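Local coordinates for protein MymaA.19257.a.B3 (Mycobacterium marinum, PDB 6Q10) that is of unknown function but, as the soluble LytR_C-family domain of a predicted membrane-anchored secreted protein, may act in the mycobacterial cell envelope, at residues V14-M19 with A90-A95; N124-A129 with I147-A152. All blocks are in the same frame, centred on the assembly; numbering follows the deposited sequence.

Interaction 1 of 2, residues V14-M19 with A90-A95; sequences VSRTEM and AVWLVA. With EDO (1,2-ethanediol), chain B.
Val91 O accepts two backbone bonds, from Ala95 N at 2.9 Å and Val94 N at 3.0 Å, in the segment from which Trp92 reaches across to Met19 and Arg16. The contact itself is apolar and rests almost wholly on that indole, through which helix 85-94 meets helix 16-20, the short helix that follows edge strand 12-14. With CG anti to the backbone N (chi1 -164°), Trp92 projects its six-membered ring against helix 16-20. Met19 runs past it in the opposite sense: its CB and CG lie against the CE3–CZ3 side of the ring, and Met19 CG comes within 3.2 Å of Trp92 CE3, a tight approach made obliquely to the ring. The methionine chain then bends at chi2 and chi3, carrying its end away from the tryptophan. Arg16 adds its backbone and the root of its side chain. Arg16 CA lies 3.7 Å from Trp92 CH2, while Arg16 CG meets the ring's edge in its plane, 3.8 Å from the same carbon; the guanidinium group leads away and takes no part.

Ser15 fixes the start of this helix as its N-cap, where Ser15 OG accepts from Glu18 N at 3.0 Å, nearly straight at 161°. Just before it, Val14 O takes a bond of 2.7 Å from O1 of an ethanediol, probably left from crystallisation, which also bonds Arg13 NE and Leu100 N. Leu100 (strand 99-102) and Ile78 (strand 76-80) also touch the indole. Carbon packing without polar bonds thus joins the two segments, while Val14's pairing with Leu100 also holds 14-19 to the sheet.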
# COMPACT_ATOMS: atom_id res chain seq x y z
N VAL A 14 -5.58 -11.61 -2.33
CA VAL A 14 -6.84 -10.95 -2.01
C VAL A 14 -7.32 -10.24 -3.28
O VAL A 14 -6.53 -9.56 -3.94
CB VAL A 14 -6.67 -9.98 -0.84
CG1 VAL A 14 -7.91 -9.16 -0.64
CG2 VAL A 14 -6.35 -10.79 0.44
N SER A 15 -8.60 -10.41 -3.62
CA SER A 15 -9.12 -9.86 -4.87
C SER A 15 -9.33 -8.35 -4.78
O SER A 15 -9.53 -7.78 -3.70
CB SER A 15 -10.45 -10.53 -5.26
OG SER A 15 -11.45 -10.20 -4.32
N ARG A 16 -9.24 -7.70 -5.94
CA ARG A 16 -9.63 -6.29 -6.03
C ARG A 16 -11.03 -6.09 -5.49
O ARG A 16 -11.33 -5.09 -4.81
CB ARG A 16 -9.53 -5.84 -7.49
CG ARG A 16 -10.16 -4.50 -7.76
CD ARG A 16 -10.53 -4.34 -9.25
NE ARG A 16 -11.83 -4.93 -9.54
CZ ARG A 16 -12.07 -5.87 -10.45
NH1 ARG A 16 -11.08 -6.34 -11.20
NH2 ARG A 16 -13.30 -6.33 -10.62
N THR A 17 -11.93 -7.02 -5.80
CA THR A 17 -13.32 -6.88 -5.38
C THR A 17 -13.43 -6.84 -3.87
O THR A 17 -14.09 -5.95 -3.31
CB THR A 17 -14.14 -8.03 -5.95
OG1 THR A 17 -14.09 -7.97 -7.38
CG2 THR A 17 -15.57 -7.98 -5.45
N GLU A 18 -12.75 -7.76 -3.19
CA GLU A 18 -12.81 -7.79 -1.74
C GLU A 18 -12.17 -6.55 -1.14
O GLU A 18 -12.75 -5.92 -0.24
CB GLU A 18 -12.14 -9.05 -1.20
CG GLU A 18 -12.11 -9.06 0.33
CD GLU A 18 -11.66 -10.38 0.91
OE1 GLU A 18 -11.33 -11.29 0.13
OE2 GLU A 18 -11.62 -10.51 2.16
N MET A 19 -11.00 -6.14 -1.65
CA MET A 19 -10.33 -5.02 -0.99
C MET A 19 -11.02 -3.69 -1.24
O MET A 19 -10.88 -2.77 -0.43
CB MET A 19 -8.87 -4.95 -1.43
CG MET A 19 -8.06 -3.86 -0.66
SD MET A 19 -7.81 -4.10 1.13
CE MET A 19 -7.44 -5.80 0.82
N ALA A 90 -5.36 1.59 2.59
CA ALA A 90 -4.81 2.93 2.45
C ALA A 90 -3.58 2.93 1.55
O ALA A 90 -3.45 3.79 0.66
CB ALA A 90 -4.46 3.51 3.84
N VAL A 91 -2.66 1.98 1.77
CA VAL A 91 -1.49 1.87 0.89
C VAL A 91 -1.92 1.61 -0.55
O VAL A 91 -1.33 2.14 -1.50
CB VAL A 91 -0.54 0.78 1.40
CG1 VAL A 91 0.67 0.65 0.47
CG2 VAL A 91 -0.08 1.12 2.83
N TRP A 92 -2.96 0.79 -0.74
CA TRP A 92 -3.37 0.43 -2.09
C TRP A 92 -3.88 1.62 -2.90
O TRP A 92 -3.85 1.59 -4.13
CB TRP A 92 -4.43 -0.68 -1.98
CG TRP A 92 -4.73 -1.47 -3.20
CD1 TRP A 92 -3.86 -1.91 -4.15
CD2 TRP A 92 -6.03 -1.95 -3.59
NE1 TRP A 92 -4.55 -2.65 -5.10
CE2 TRP A 92 -5.88 -2.66 -4.78
CE3 TRP A 92 -7.30 -1.80 -3.04
CZ2 TRP A 92 -6.98 -3.25 -5.43
CZ3 TRP A 92 -8.38 -2.39 -3.68
CH2 TRP A 92 -8.20 -3.11 -4.86
N LEU A 93 -4.36 2.66 -2.22
CA LEU A 93 -4.74 3.89 -2.91
C LEU A 93 -3.58 4.49 -3.69
O LEU A 93 -3.76 5.00 -4.79
CB LEU A 93 -5.25 4.91 -1.89
CG LEU A 93 -6.55 4.53 -1.23
CD1 LEU A 93 -6.78 5.49 -0.06
CD2 LEU A 93 -7.74 4.60 -2.22
N VAL A 94 -2.38 4.48 -3.09
CA VAL A 94 -1.24 5.14 -3.71
C VAL A 94 -0.31 4.14 -4.40
O VAL A 94 0.59 4.56 -5.13
CB VAL A 94 -0.47 6.00 -2.69
CG1 VAL A 94 -1.37 7.19 -2.25
CG2 VAL A 94 -0.04 5.18 -1.45
N ALA A 95 -0.55 2.84 -4.24
CA ALA A 95 0.16 1.80 -5.00
C ALA A 95 -0.88 0.87 -5.62
O ALA A 95 -0.95 -0.32 -5.31
CB ALA A 95 1.12 1.03 -4.10
C1 EDO B . -5.39 -7.90 -6.19
O1 EDO B . -4.45 -8.71 -5.46
C2 EDO B . -4.68 -6.93 -7.13
O2 EDO B . -3.83 -7.65 -8.03

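Interaction 2 of 2, residues N124-A129 with I147-A152; sequences NDDIDA and IAKIHA. With EDO (1,2-ethanediol), chain C.
Ile150 and Asp126 face one another where helices 125-132 and 144-153 come together, and they contribute most of the surface buried between the segments. Ile150 is the hydrophobic centre. Its CG1 lies 4.0 Å from Asp126 CB, and its CD1 reaches past the aspartate backbone to Ile127 CG1 at 3.9 Å, so that the two isoleucine side chains cross at about a right angle. Val130, three residues on from Ile127, also meets Ile150.

Asp126 joins this apolar patch to a polar margin, its CB on the isoleucine and its carboxylate beyond. OD2 uses its syn lone pair to receive Lys149 NZ at 2.9 Å in a salt bridge. The lysine gets there fully extended from chi1 (174°) onward, and approaches the aspartate roughly perpendicularly. A water reinforces the pair: it donates to Asp126 OD1 and accepts from Lys149 NZ, both at 2.7 Å, closing a ring of contacts around the ion pair. OD1 has a second donor in O2 of an ethanediol, 2.8 Å away and probably from the crystallisation liquor. With donors on both oxygens and an ammonium group beside OD2, the carboxylate is probably held in its ionised form.

The start of helix 125-132 is set by Asn124, the N-cap. Its OD1 accepts from Ile127 N at 2.7 Å in an almost linear bond (174°), tilted somewhat from the carbonyl plane. Between the two helical segments the axes approach to 9.8 Å, with their directions 136° apart. The arrangement is an inclined, broadly antiparallel helix pair, with crossed isoleucines inside and a water-bridged salt bridge along the edge.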
# COMPACT_ATOMS: atom_id res chain seq x y z
N ASN A 124 -3.71 11.62 -8.04
CA ASN A 124 -4.61 12.30 -8.96
C ASN A 124 -5.67 12.95 -8.07
O ASN A 124 -5.60 12.83 -6.85
CB ASN A 124 -5.20 11.36 -10.02
CG ASN A 124 -5.96 10.20 -9.43
OD1 ASN A 124 -6.71 10.35 -8.46
ND2 ASN A 124 -5.76 9.02 -10.00
N ASP A 125 -6.62 13.65 -8.68
CA ASP A 125 -7.62 14.35 -7.88
C ASP A 125 -8.44 13.37 -7.04
O ASP A 125 -8.78 13.66 -5.89
CB ASP A 125 -8.52 15.21 -8.77
CG ASP A 125 -7.83 16.47 -9.25
OD1 ASP A 125 -6.71 16.77 -8.75
OD2 ASP A 125 -8.41 17.17 -10.10
N ASP A 126 -8.79 12.21 -7.60
CA ASP A 126 -9.60 11.26 -6.84
C ASP A 126 -8.81 10.71 -5.64
O ASP A 126 -9.33 10.65 -4.51
CB ASP A 126 -10.04 10.10 -7.74
CG ASP A 126 -11.06 10.52 -8.79
OD1 ASP A 126 -11.65 11.62 -8.69
OD2 ASP A 126 -11.24 9.73 -9.75
N ILE A 127 -7.58 10.25 -5.87
CA ILE A 127 -6.78 9.73 -4.77
C ILE A 127 -6.58 10.80 -3.71
O ILE A 127 -6.71 10.56 -2.51
CB ILE A 127 -5.43 9.21 -5.30
CG1 ILE A 127 -5.64 7.94 -6.16
CG2 ILE A 127 -4.46 9.00 -4.17
CD1 ILE A 127 -4.44 7.57 -7.03
N ASP A 128 -6.26 12.03 -4.14
CA ASP A 128 -6.03 13.11 -3.19
C ASP A 128 -7.27 13.39 -2.37
O ASP A 128 -7.16 13.66 -1.16
CB ASP A 128 -5.56 14.36 -3.92
CG ASP A 128 -4.16 14.21 -4.51
OD1 ASP A 128 -3.58 13.10 -4.43
OD2 ASP A 128 -3.64 15.21 -5.05
N ALA A 129 -8.45 13.33 -2.99
CA ALA A 129 -9.69 13.51 -2.25
C ALA A 129 -9.85 12.44 -1.19
O ALA A 129 -10.19 12.74 -0.03
CB ALA A 129 -10.88 13.51 -3.21
N ILE A 147 -13.31 5.53 -4.06
CA ILE A 147 -12.45 4.37 -3.81
C ILE A 147 -12.73 3.29 -4.85
O ILE A 147 -11.80 2.70 -5.44
CB ILE A 147 -12.66 3.84 -2.39
CG1 ILE A 147 -12.13 4.87 -1.41
CG2 ILE A 147 -11.97 2.49 -2.22
CD1 ILE A 147 -12.51 4.62 0.07
N ALA A 148 -14.01 3.00 -5.07
CA ALA A 148 -14.37 2.01 -6.08
C ALA A 148 -13.87 2.41 -7.45
O ALA A 148 -13.31 1.57 -8.17
CB ALA A 148 -15.89 1.81 -6.09
N LYS A 149 -13.98 3.70 -7.81
CA LYS A 149 -13.55 4.14 -9.13
C LYS A 149 -12.04 4.00 -9.31
O LYS A 149 -11.57 3.59 -10.38
CB LYS A 149 -13.99 5.60 -9.38
CG LYS A 149 -13.43 6.16 -10.69
CD LYS A 149 -13.71 7.64 -10.83
CE LYS A 149 -12.93 8.25 -12.00
NZ LYS A 149 -13.06 9.73 -12.03
N ILE A 150 -11.27 4.36 -8.29
CA ILE A 150 -9.82 4.25 -8.38
C ILE A 150 -9.43 2.82 -8.71
O ILE A 150 -8.66 2.56 -9.65
CB ILE A 150 -9.18 4.73 -7.06
CG1 ILE A 150 -9.40 6.23 -6.93
CG2 ILE A 150 -7.69 4.38 -7.00
CD1 ILE A 150 -9.25 6.76 -5.52
N HIS A 151 -9.98 1.87 -7.98
CA HIS A 151 -9.56 0.49 -8.16
C HIS A 151 -10.21 -0.18 -9.36
O HIS A 151 -9.62 -1.11 -9.93
CB HIS A 151 -9.80 -0.28 -6.87
CG HIS A 151 -8.99 0.26 -5.75
ND1 HIS A 151 -7.62 0.37 -5.84
CD2 HIS A 151 -9.33 0.78 -4.56
CE1 HIS A 151 -7.15 0.91 -4.73
NE2 HIS A 151 -8.17 1.16 -3.93
N ALA A 152 -11.37 0.29 -9.80
CA ALA A 152 -11.98 -0.34 -10.95
C ALA A 152 -11.36 0.10 -12.25
O ALA A 152 -11.58 -0.55 -13.28
CB ALA A 152 -13.47 -0.02 -11.02
C1 EDO C . -14.08 14.27 -7.42
O1 EDO C . -14.19 15.17 -8.53
C2 EDO C . -12.71 14.38 -6.76
O2 EDO C . -11.68 14.22 -7.75
O HOH W 1 -13.63 11.87 -10.47

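How the interactions relate
Interactions 1 and 2 follow one another along the chain, yet their centres are only 11 Å apart and they share a packing core. Trp92 of interaction 1 stacks on His151 from the 147-152 segment of interaction 2, with Trp92 CE3 and His151 CE1 3.2 Å apart. Further touches include Arg16 CD, which approaches His151 O at 3.4 Å, and Leu93 O, 3.5 Å from Ile127 CD1. Helix 144-153 thus packs against partners from both contacts. A disulfide between Cys97 and Cys155 adds a covalent tie between the chain just beyond 90-95 and the C-terminus. The two ethanediols probably come from the crystallisation liquor and mark no known site.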